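Side-chain contacts in aminotransferase (PDB 3IF2), which probably transfers amino groups between amino acids and 2-oxo acids with pyridoxal 5'-phosphate as cofactor, perhaps as a valine-pyruvate transaminase: residues N49-E54 against K326-N331; L53-A58 against A313-P318. One frame throughout, in Å; residues are numbered along the deposited sequence.

In the fold
Both contacts start from helix 46-60, which meets two helices that follow each other in the chain: helix 311-321 in contact 2 and helix 324-351 in contact 1. The centres of the two contacts lie about 11 Å apart, and both sit well off the centre of the chain, on the same side of it. The two segments on helix 46-60 overlap at L53 and E54, while a direct touch, F52 CD1 to I315 CG2 at 4.0 Å, joins the contacts. A helix from the N-terminal part is thus packed against helices more than 250 residues later in sequence. The second subunit also reaches helix 46-60 at both contacts, so this packing borders the dimer interface.

Contact 1 of 2, residues N49-E54 against K326-N331; sequences NELFLE and KQLSDN
L328 reaches from helix 324-351 to L51 and F52 on helix 46-60, and these three buried side chains make the whole contact. Along the second segment, a rather long salt bridge, K326 NZ to D330 OD2 at 3.5 Å, first staples one turn of the helix on the side turned from helix 46-60. L328 follows and does the work. Its CG stands anti to the backbone N (chi1 -179°), which extends the isobutyl group and carries both methyls, CD1 and CD2, to helix 46-60. L328 CD1 lies 3.9 Å from L51 CD2. L328 CD2 lies 4.1 Å from that same L51 CD2, so a single branch of L51 meets both ends of the fork. L328 CD2 also approaches the ring of F52, 4.1 Å from F52 CE1, coming in obliquely, with the two side chains nearly at right angles. The helix backbones stay well apart, L51 CA to L328 CA being 8.5 Å. Next along, S329 turns back to its own helix, its OG bonding to I325 O. L319 of helix 311-321 also touches L51 and F52, and I73 of the second subunit packs on F52. The nearest atoms of the F52 side chain and the bound pyridoxal 5'-phosphate are about 13 Å apart, so the contact lies outside the cofactor pocket. It is apolar helix-to-helix packing in a class I and II aminotransferase, joining helix 46-60 to helix 324-351 through leucine and phenylalanine side chains.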
ATOM      1  N   ASN A  49      10.338  13.369 -18.497  1.00 31.29           N
ATOM      2  CA  ASN A  49      10.472  11.979 -18.887  1.00 31.28           C
ATOM      3  C   ASN A  49      11.840  11.623 -19.468  1.00 33.32           C
ATOM      4  O   ASN A  49      12.315  10.483 -19.280  1.00 34.29           O
ATOM      5  CB  ASN A  49       9.319  11.588 -19.802  1.00 30.83           C
ATOM      6  CG  ASN A  49       7.977  11.585 -19.057  1.00 30.21           C
ATOM      7  OD1 ASN A  49       7.932  11.368 -17.849  1.00 27.49           O
ATOM      8  ND2 ASN A  49       6.890  11.845 -19.783  1.00 29.72           N
ATOM      9  N   GLU A  50      12.468  12.573 -20.163  1.00 33.46           N
ATOM     10  CA  GLU A  50      13.844  12.396 -20.629  1.00 33.74           C
ATOM     11  C   GLU A  50      14.797  12.196 -19.451  1.00 32.98           C
ATOM     12  O   GLU A  50      15.660  11.304 -19.516  1.00 32.46           O
ATOM     13  CB  GLU A  50      14.295  13.584 -21.491  1.00 35.31           C
ATOM     14  CG  GLU A  50      13.765  13.498 -22.909  1.00 37.07           C
ATOM     15  CD  GLU A  50      13.594  14.835 -23.611  1.00 38.77           C
ATOM     16  OE1 GLU A  50      14.068  15.893 -23.122  1.00 38.88           O
ATOM     17  OE2 GLU A  50      12.942  14.808 -24.682  1.00 40.85           O
ATOM     18  N   LEU A  51      14.660  13.024 -18.402  1.00 31.74           N
ATOM     19  CA  LEU A  51      15.506  12.879 -17.204  1.00 32.52           C
ATOM     20  C   LEU A  51      15.236  11.548 -16.475  1.00 32.60           C
ATOM     21  O   LEU A  51      16.174  10.874 -16.033  1.00 32.63           O
ATOM     22  CB  LEU A  51      15.337  14.052 -16.243  1.00 33.11           C
ATOM     23  CG  LEU A  51      16.085  14.017 -14.889  1.00 33.47           C
ATOM     24  CD1 LEU A  51      17.586  13.679 -15.019  1.00 33.67           C
ATOM     25  CD2 LEU A  51      15.873  15.345 -14.181  1.00 33.31           C
ATOM     26  N   PHE A  52      13.954  11.205 -16.348  1.00 32.09           N
ATOM     27  CA  PHE A  52      13.555   9.943 -15.771  1.00 32.23           C
ATOM     28  C   PHE A  52      14.101   8.749 -16.551  1.00 31.72           C
ATOM     29  O   PHE A  52      14.618   7.819 -15.928  1.00 32.76           O
ATOM     30  CB  PHE A  52      12.019   9.822 -15.615  1.00 32.24           C
ATOM     31  CG  PHE A  52      11.399  10.739 -14.551  1.00 32.15           C
ATOM     32  CD1 PHE A  52      12.121  11.221 -13.428  1.00 31.44           C
ATOM     33  CD2 PHE A  52      10.039  11.014 -14.615  1.00 31.93           C
ATOM     34  CE1 PHE A  52      11.513  12.033 -12.472  1.00 31.38           C
ATOM     35  CE2 PHE A  52       9.426  11.817 -13.638  1.00 32.44           C
ATOM     36  CZ  PHE A  52      10.174  12.324 -12.564  1.00 31.63           C
ATOM     37  N   LEU A  53      14.007   8.780 -17.882  1.00 30.69           N
ATOM     38  CA  LEU A  53      14.505   7.669 -18.718  1.00 31.12           C
ATOM     39  C   LEU A  53      16.004   7.487 -18.569  1.00 31.56           C
ATOM     40  O   LEU A  53      16.480   6.364 -18.459  1.00 32.69           O
ATOM     41  CB  LEU A  53      14.144   7.856 -20.210  1.00 30.64           C
ATOM     42  CG  LEU A  53      14.377   6.672 -21.149  1.00 29.72           C
ATOM     43  CD1 LEU A  53      13.870   5.332 -20.546  1.00 28.84           C
ATOM     44  CD2 LEU A  53      13.767   6.954 -22.502  1.00 28.59           C
ATOM     45  N   GLU A  54      16.732   8.602 -18.537  1.00 32.20           N
ATOM     46  CA  GLU A  54      18.188   8.604 -18.301  1.00 32.92           C
ATOM     47  C   GLU A  54      18.529   7.964 -16.957  1.00 31.14           C
ATOM     48  O   GLU A  54      19.420   7.120 -16.880  1.00 31.13           O
ATOM     49  CB  GLU A  54      18.737  10.038 -18.375  1.00 33.98           C
ATOM     50  CG  GLU A  54      20.162  10.281 -17.858  1.00 35.08           C
ATOM     51  CD  GLU A  54      20.485  11.757 -17.879  1.00 37.03           C
ATOM     52  OE1 GLU A  54      20.521  12.331 -18.990  1.00 38.52           O
ATOM     53  OE2 GLU A  54      20.678  12.346 -16.791  1.00 38.42           O
ATOM     54  N   LYS A 326      14.883  19.377  -7.658  1.00 38.08           N
ATOM     55  CA  LYS A 326      14.520  20.783  -7.469  1.00 38.65           C
ATOM     56  C   LYS A 326      14.602  21.574  -8.796  1.00 38.79           C
ATOM     57  O   LYS A 326      13.694  22.356  -9.114  1.00 37.91           O
ATOM     58  CB  LYS A 326      15.429  21.412  -6.400  1.00 39.87           C
ATOM     59  CG  LYS A 326      14.917  22.703  -5.805  1.00 41.69           C
ATOM     60  CD  LYS A 326      15.819  23.209  -4.655  1.00 42.98           C
ATOM     61  CE  LYS A 326      15.174  24.356  -3.854  1.00 43.61           C
ATOM     62  NZ  LYS A 326      14.707  25.473  -4.724  1.00 44.13           N
ATOM     63  N   GLN A 327      15.666  21.352  -9.574  1.00 39.23           N
ATOM     64  CA  GLN A 327      15.846  22.032 -10.873  1.00 40.45           C
ATOM     65  C   GLN A 327      14.781  21.614 -11.872  1.00 39.06           C
ATOM     66  O   GLN A 327      14.244  22.456 -12.604  1.00 39.63           O
ATOM     67  CB  GLN A 327      17.225  21.794 -11.467  1.00 43.16           C
ATOM     68  CG  GLN A 327      18.364  22.265 -10.583  1.00 45.93           C
ATOM     69  CD  GLN A 327      19.704  22.093 -11.262  1.00 48.63           C
ATOM     70  OE1 GLN A 327      20.034  22.850 -12.196  1.00 50.23           O
ATOM     71  NE2 GLN A 327      20.494  21.090 -10.804  1.00 49.92           N
ATOM     72  N   LEU A 328      14.469  20.326 -11.882  1.00 36.80           N
ATOM     73  CA  LEU A 328      13.391  19.784 -12.689  1.00 36.67           C
ATOM     74  C   LEU A 328      12.031  20.469 -12.339  1.00 36.69           C
ATOM     75  O   LEU A 328      11.257  20.833 -13.221  1.00 36.68           O
ATOM     76  CB  LEU A 328      13.285  18.286 -12.418  1.00 37.22           C
ATOM     77  CG  LEU A 328      12.253  17.464 -13.159  1.00 37.95           C
ATOM     78  CD1 LEU A 328      12.665  17.466 -14.626  1.00 38.44           C
ATOM     79  CD2 LEU A 328      12.163  16.053 -12.589  1.00 38.14           C
ATOM     80  N   SER A 329      11.766  20.631 -11.050  1.00 35.20           N
ATOM     81  CA  SER A 329      10.537  21.257 -10.570  1.00 34.90           C
ATOM     82  C   SER A 329      10.428  22.742 -10.952  1.00 34.48           C
ATOM     83  O   SER A 329       9.401  23.186 -11.460  1.00 33.06           O
ATOM     84  CB  SER A 329      10.465  21.136  -9.047  1.00 34.92           C
ATOM     85  OG  SER A 329      10.423  19.783  -8.663  1.00 34.22           O
ATOM     86  N   ASP A 330      11.507  23.474 -10.731  1.00 34.44           N
ATOM     87  CA  ASP A 330      11.530  24.903 -11.000  1.00 35.22           C
ATOM     88  C   ASP A 330      11.588  25.254 -12.478  1.00 34.68           C
ATOM     89  O   ASP A 330      10.915  26.199 -12.888  1.00 35.46           O
ATOM     90  CB  ASP A 330      12.714  25.582 -10.288  1.00 36.02           C
ATOM     91  CG  ASP A 330      12.682  25.405  -8.773  1.00 36.68           C
ATOM     92  OD1 ASP A 330      11.611  25.150  -8.207  1.00 37.36           O
ATOM     93  OD2 ASP A 330      13.748  25.530  -8.137  1.00 38.49           O
ATOM     94  N   ASN A 331      12.375  24.517 -13.262  1.00 33.86           N
ATOM     95  CA  ASN A 331      12.576  24.842 -14.695  1.00 33.81           C
ATOM     96  C   ASN A 331      11.555  24.256 -15.664  1.00 33.53           C
ATOM     97  O   ASN A 331      11.273  24.883 -16.687  1.00 32.55           O
ATOM     98  CB  ASN A 331      13.991  24.425 -15.170  1.00 34.20           C
ATOM     99  CG  ASN A 331      15.119  25.118 -14.389  1.00 34.47           C
ATOM    100  OD1 ASN A 331      14.907  26.149 -13.755  1.00 35.48           O
ATOM    101  ND2 ASN A 331      16.316  24.555 -14.450  1.00 34.98           N
TER

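Contact 2 of 2, residues L53-A58 against A313-P318; sequences LETYKA and AAIATP
A313 O is gripped twice by one residue, T317: the backbone N donates the helical bond at 2.9 Å, and OG1 donates a second at 2.6 Å. The two reach the carbonyl from opposite faces of its plane. The hydroxyl sits above that plane, 44° out of it; its bond ties the threonine side chain back onto its own helix. Just beyond it, P318 has no N-H to give, and the helix is kinked there. Across the contact the partner is T55, and the two backbones come close, T55 CA lying 6.3 Å from I315 CA. T55 CG2 stands anti to the backbone N of its own residue and points at the other helix, while T55 OG1 turns back to bond L51 O, one turn earlier. The methyl therefore does the touching: T55 CG2 lies 3.4 Å from I315 O and 3.9 Å from P318 CG, the latter meeting being oblique. The I315 side chain lies alongside, its CG2 being 4.5 Å from T55 CG2, and packs also on L59 of helix 46-60 and on L279 and M282. F88 of helix 86-100 touches A313, A316 and T317. Helix 311-321 thus lies between helices 46-60 and 86-100, while helix 46-60 turns Y56 to the second subunit, where it stacks on that chain's Y56 and its OH hydrogen-bonds to the Y56 O there.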
ATOM      1  N   LEU A  53      14.007   8.780 -17.882  1.00 30.69           N
ATOM      2  CA  LEU A  53      14.505   7.669 -18.718  1.00 31.12           C
ATOM      3  C   LEU A  53      16.004   7.487 -18.569  1.00 31.56           C
ATOM      4  O   LEU A  53      16.480   6.364 -18.459  1.00 32.69           O
ATOM      5  CB  LEU A  53      14.144   7.856 -20.210  1.00 30.64           C
ATOM      6  CG  LEU A  53      14.377   6.672 -21.149  1.00 29.72           C
ATOM      7  CD1 LEU A  53      13.870   5.332 -20.546  1.00 28.84           C
ATOM      8  CD2 LEU A  53      13.767   6.954 -22.502  1.00 28.59           C
ATOM      9  N   GLU A  54      16.732   8.602 -18.537  1.00 32.20           N
ATOM     10  CA  GLU A  54      18.188   8.604 -18.301  1.00 32.92           C
ATOM     11  C   GLU A  54      18.529   7.964 -16.957  1.00 31.14           C
ATOM     12  O   GLU A  54      19.420   7.120 -16.880  1.00 31.13           O
ATOM     13  CB  GLU A  54      18.737  10.038 -18.375  1.00 33.98           C
ATOM     14  CG  GLU A  54      20.162  10.281 -17.858  1.00 35.08           C
ATOM     15  CD  GLU A  54      20.485  11.757 -17.879  1.00 37.03           C
ATOM     16  OE1 GLU A  54      20.521  12.331 -18.990  1.00 38.52           O
ATOM     17  OE2 GLU A  54      20.678  12.346 -16.791  1.00 38.42           O
ATOM     18  N   THR A  55      17.834   8.391 -15.914  1.00 29.67           N
ATOM     19  CA  THR A  55      18.068   7.847 -14.569  1.00 29.71           C
ATOM     20  C   THR A  55      17.801   6.324 -14.542  1.00 29.24           C
ATOM     21  O   THR A  55      18.632   5.569 -14.057  1.00 28.58           O
ATOM     22  CB  THR A  55      17.238   8.578 -13.500  1.00 28.47           C
ATOM     23  OG1 THR A  55      17.450   9.993 -13.618  1.00 29.20           O
ATOM     24  CG2 THR A  55      17.637   8.130 -12.127  1.00 27.53           C
ATOM     25  N   TYR A  56      16.667   5.920 -15.121  1.00 28.72           N
ATOM     26  CA  TYR A  56      16.246   4.519 -15.252  1.00 28.52           C
ATOM     27  C   TYR A  56      17.310   3.640 -15.898  1.00 29.83           C
ATOM     28  O   TYR A  56      17.592   2.545 -15.406  1.00 29.31           O
ATOM     29  CB  TYR A  56      14.984   4.466 -16.108  1.00 28.56           C
ATOM     30  CG  TYR A  56      14.374   3.108 -16.353  1.00 27.18           C
ATOM     31  CD1 TYR A  56      13.419   2.602 -15.483  1.00 28.00           C
ATOM     32  CD2 TYR A  56      14.701   2.365 -17.476  1.00 26.54           C
ATOM     33  CE1 TYR A  56      12.835   1.364 -15.695  1.00 28.55           C
ATOM     34  CE2 TYR A  56      14.124   1.112 -17.712  1.00 27.41           C
ATOM     35  CZ  TYR A  56      13.183   0.610 -16.819  1.00 28.03           C
ATOM     36  OH  TYR A  56      12.575  -0.601 -17.050  1.00 27.81           O
ATOM     37  N   LYS A  57      17.864   4.118 -17.014  1.00 30.33           N
ATOM     38  CA  LYS A  57      18.918   3.405 -17.716  1.00 30.62           C
ATOM     39  C   LYS A  57      20.161   3.303 -16.832  1.00 30.62           C
ATOM     40  O   LYS A  57      20.707   2.194 -16.672  1.00 30.64           O
ATOM     41  CB  LYS A  57      19.261   4.077 -19.048  1.00 31.58           C
ATOM     42  CG  LYS A  57      18.195   3.977 -20.112  1.00 32.19           C
ATOM     43  CD  LYS A  57      18.553   4.805 -21.330  1.00 33.58           C
ATOM     44  CE  LYS A  57      17.579   4.555 -22.509  1.00 35.11           C
ATOM     45  NZ  LYS A  57      17.659   3.168 -23.134  1.00 35.92           N
ATOM     46  N   ALA A  58      20.574   4.431 -16.237  1.00 30.14           N
ATOM     47  CA  ALA A  58      21.757   4.473 -15.371  1.00 30.49           C
ATOM     48  C   ALA A  58      21.661   3.446 -14.236  1.00 32.13           C
ATOM     49  O   ALA A  58      22.631   2.725 -14.004  1.00 33.26           O
ATOM     50  CB  ALA A  58      22.026   5.870 -14.820  1.00 28.12           C
ATOM     51  N   ALA A 313      11.551   5.483  -5.009  1.00 37.89           N
ATOM     52  CA  ALA A 313      12.749   5.817  -4.229  1.00 38.12           C
ATOM     53  C   ALA A 313      14.028   5.622  -5.052  1.00 37.63           C
ATOM     54  O   ALA A 313      14.905   6.464  -5.037  1.00 38.31           O
ATOM     55  CB  ALA A 313      12.816   4.950  -2.947  1.00 36.93           C
ATOM     56  N   ALA A 314      14.108   4.508  -5.772  1.00 37.26           N
ATOM     57  CA  ALA A 314      15.285   4.176  -6.575  1.00 36.66           C
ATOM     58  C   ALA A 314      15.551   5.241  -7.642  1.00 36.81           C
ATOM     59  O   ALA A 314      16.689   5.678  -7.785  1.00 36.65           O
ATOM     60  CB  ALA A 314      15.161   2.790  -7.180  1.00 34.84           C
ATOM     61  N   ILE A 315      14.510   5.679  -8.351  1.00 37.38           N
ATOM     62  CA  ILE A 315      14.664   6.739  -9.359  1.00 37.66           C
ATOM     63  C   ILE A 315      15.043   8.067  -8.709  1.00 36.82           C
ATOM     64  O   ILE A 315      15.983   8.726  -9.167  1.00 38.14           O
ATOM     65  CB  ILE A 315      13.380   6.981 -10.258  1.00 38.60           C
ATOM     66  CG1 ILE A 315      13.369   6.123 -11.513  1.00 39.41           C
ATOM     67  CG2 ILE A 315      13.367   8.402 -10.848  1.00 39.06           C
ATOM     68  CD1 ILE A 315      13.513   4.740 -11.272  1.00 40.43           C
ATOM     69  N   ALA A 316      14.313   8.437  -7.659  1.00 35.17           N
ATOM     70  CA  ALA A 316      14.429   9.761  -7.046  1.00 33.88           C
ATOM     71  C   ALA A 316      15.675  10.002  -6.219  1.00 32.89           C
ATOM     72  O   ALA A 316      16.107  11.160  -6.112  1.00 32.56           O
ATOM     73  CB  ALA A 316      13.182  10.069  -6.223  1.00 33.80           C
ATOM     74  N   THR A 317      16.259   8.933  -5.665  1.00 31.86           N
ATOM     75  CA  THR A 317      17.455   9.031  -4.794  1.00 31.60           C
ATOM     76  C   THR A 317      18.603   9.873  -5.394  1.00 32.97           C
ATOM     77  O   THR A 317      18.999  10.841  -4.763  1.00 33.40           O
ATOM     78  CB  THR A 317      17.928   7.625  -4.296  1.00 30.82           C
ATOM     79  OG1 THR A 317      16.916   7.071  -3.448  1.00 29.24           O
ATOM     80  CG2 THR A 317      19.251   7.682  -3.528  1.00 29.41           C
ATOM     81  N   PRO A 318      19.099   9.535  -6.614  1.00 33.84           N
ATOM     82  CA  PRO A 318      20.164  10.340  -7.198  1.00 34.34           C
ATOM     83  C   PRO A 318      19.755  11.766  -7.562  1.00 34.02           C
ATOM     84  O   PRO A 318      20.592  12.655  -7.471  1.00 35.54           O
ATOM     85  CB  PRO A 318      20.586   9.539  -8.449  1.00 34.35           C
ATOM     86  CG  PRO A 318      19.433   8.674  -8.760  1.00 34.92           C
ATOM     87  CD  PRO A 318      18.873   8.317  -7.412  1.00 34.85           C
TER